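Local coordinates for protein 3-carboxy-cis,cis-muconate cycloisomerase (PDB 1RE5) that belongs to the fumarase/aspartase superfamily of largely helical enzymes and is assembled as a tetramer of identical subunits, at residues A72-N76 against S77-L81. Residues are numbered along the deposited sequence; the frame is centred on the assembly and turned at random.
Sequences ATAGN and SAIPL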
ATOM      1  N   ALA D  72      18.708   2.553  21.096  1.00 34.81           N
ATOM      2  CA  ALA D  72      17.696   1.592  21.517  1.00 35.52           C
ATOM      3  C   ALA D  72      17.085   1.958  22.864  1.00 36.65           C
ATOM      4  O   ALA D  72      16.006   1.475  23.223  1.00 36.64           O
ATOM      5  CB  ALA D  72      18.309   0.204  21.593  1.00 35.41           C
ATOM      6  N   THR D  73      17.780   2.815  23.605  1.00 37.12           N
ATOM      7  CA  THR D  73      17.324   3.237  24.922  1.00 36.96           C
ATOM      8  C   THR D  73      16.866   4.691  24.916  1.00 36.08           C
ATOM      9  O   THR D  73      16.011   5.091  25.713  1.00 36.18           O
ATOM     10  CB  THR D  73      18.459   3.079  25.958  1.00 37.97           C
ATOM     11  OG1 THR D  73      18.930   1.725  25.948  1.00 39.77           O
ATOM     12  CG2 THR D  73      17.965   3.424  27.362  1.00 39.18           C
ATOM     13  N   ALA D  74      17.439   5.476  24.008  1.00 34.46           N
ATOM     14  CA  ALA D  74      17.120   6.891  23.907  1.00 33.39           C
ATOM     15  C   ALA D  74      15.813   7.180  23.177  1.00 33.14           C
ATOM     16  O   ALA D  74      15.067   8.085  23.559  1.00 33.03           O
ATOM     17  CB  ALA D  74      18.263   7.616  23.227  1.00 33.66           C
ATOM     18  N   GLY D  75      15.537   6.428  22.118  1.00 32.57           N
ATOM     19  CA  GLY D  75      14.312   6.664  21.383  1.00 32.25           C
ATOM     20  C   GLY D  75      14.559   7.438  20.107  1.00 31.96           C
ATOM     21  O   GLY D  75      13.652   7.614  19.303  1.00 33.21           O
ATOM     22  N   ASN D  76      15.783   7.922  19.932  1.00 31.95           N
ATOM     23  CA  ASN D  76      16.154   8.646  18.726  1.00 31.60           C
ATOM     24  C   ASN D  76      17.665   8.634  18.559  1.00 31.14           C
ATOM     25  O   ASN D  76      18.382   8.053  19.366  1.00 31.06           O
ATOM     26  CB  ASN D  76      15.619  10.081  18.741  1.00 33.16           C
ATOM     27  CG  ASN D  76      16.270  10.941  19.799  1.00 36.23           C
ATOM     28  OD1 ASN D  76      17.487  10.907  19.982  1.00 38.07           O
ATOM     29  ND2 ASN D  76      15.460  11.738  20.493  1.00 36.89           N
ATOM     30  N   SER D  77      18.155   9.274  17.511  1.00 31.41           N
ATOM     31  CA  SER D  77      19.586   9.287  17.246  1.00 32.49           C
ATOM     32  C   SER D  77      20.303  10.532  17.757  1.00 32.79           C
ATOM     33  O   SER D  77      21.477  10.477  18.096  1.00 33.40           O
ATOM     34  CB  SER D  77      19.808   9.155  15.745  1.00 32.50           C
ATOM     35  OG  SER D  77      18.989  10.091  15.059  1.00 32.06           O
ATOM     36  N   ALA D  78      19.597  11.653  17.815  1.00 33.47           N
ATOM     37  CA  ALA D  78      20.196  12.905  18.259  1.00 33.39           C
ATOM     38  C   ALA D  78      20.819  12.881  19.645  1.00 34.68           C
ATOM     39  O   ALA D  78      22.001  13.194  19.790  1.00 35.85           O
ATOM     40  CB  ALA D  78      19.174  14.036  18.184  1.00 32.03           C
ATOM     41  N   ILE D  79      20.054  12.507  20.671  1.00 35.48           N
ATOM     42  CA  ILE D  79      20.629  12.533  22.012  1.00 35.81           C
ATOM     43  C   ILE D  79      21.881  11.670  22.227  1.00 35.50           C
ATOM     44  O   ILE D  79      22.830  12.121  22.873  1.00 36.17           O
ATOM     45  CB  ILE D  79      19.573  12.244  23.143  1.00 35.24           C
ATOM     46  CG1 ILE D  79      19.493  10.759  23.443  1.00 36.02           C
ATOM     47  CG2 ILE D  79      18.217  12.801  22.761  1.00 32.88           C
ATOM     48  CD1 ILE D  79      18.687  10.457  24.690  1.00 39.49           C
ATOM     49  N   PRO D  80      21.923  10.439  21.689  1.00 34.91           N
ATOM     50  CA  PRO D  80      23.154   9.684  21.937  1.00 34.88           C
ATOM     51  C   PRO D  80      24.332  10.289  21.190  1.00 35.43           C
ATOM     52  O   PRO D  80      25.475  10.216  21.643  1.00 35.62           O
ATOM     53  CB  PRO D  80      22.816   8.285  21.433  1.00 34.14           C
ATOM     54  CG  PRO D  80      21.354   8.205  21.638  1.00 35.03           C
ATOM     55  CD  PRO D  80      20.896   9.555  21.126  1.00 35.64           C
ATOM     56  N   LEU D  81      24.057  10.887  20.038  1.00 35.71           N
ATOM     57  CA  LEU D  81      25.124  11.492  19.256  1.00 36.30           C
ATOM     58  C   LEU D  81      25.640  12.733  19.968  1.00 38.31           C
ATOM     59  O   LEU D  81      26.852  12.908  20.122  1.00 38.99           O
ATOM     60  CB  LEU D  81      24.629  11.895  17.870  1.00 34.03           C
ATOM     61  CG  LEU D  81      25.705  12.610  17.050  1.00 32.86           C
ATOM     62  CD1 LEU D  81      26.843  11.635  16.788  1.00 33.36           C
ATOM     63  CD2 LEU D  81      25.132  13.134  15.747  1.00 32.73           C
TER
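Ala74 ends helix 64-74, Gly75 leaves helical geometry with a positive phi of 102°, and the extended Asn76 carries the chain into helix 78-92, so that Ala74 faces Ile79 and Pro80 across the short turn joining the two helices. Asn76 is the capping residue of the second helix: its OD1 accepts from Ile79 N at 3.1 Å, with an N-H...O angle of 158° and the donor tilted a little from the carbonyl plane. The side chain reaches this amide because CG sits between the backbone N and the carbonyl carbon (chi1 67°), which folds the carboxamide back over the first turn. The side chains of Asn76 and Ile79 cross at about a right angle, CG2 of Ile79 lying 3.4 Å from OD1 and 3.7 Å from ND2 of Asn76. Apolar contact also joins the two sides of the turn. The methyl CB of Ala74 meets the end of Ile79 at CD1 and the proline ring at CG of Pro80, the latter 3.5 Å away. Pro80 CD lies 3.4 Å from the carbonyl O of Asn76, while Leu81 N bonds to Ser77 O and carries on the helical pattern. Beyond the corner, Asn76 packs on Ser106 and Met110 of helix 106-142, and Ser77 touches Phe6 of a second subunit. The buried, uncharged amide of Asn76 thus satisfies, through its oxygen, a first-turn N-H that has no preceding helical carbonyl to bond, while the alanine, isoleucine and proline beside it join the two helices by apolar contact.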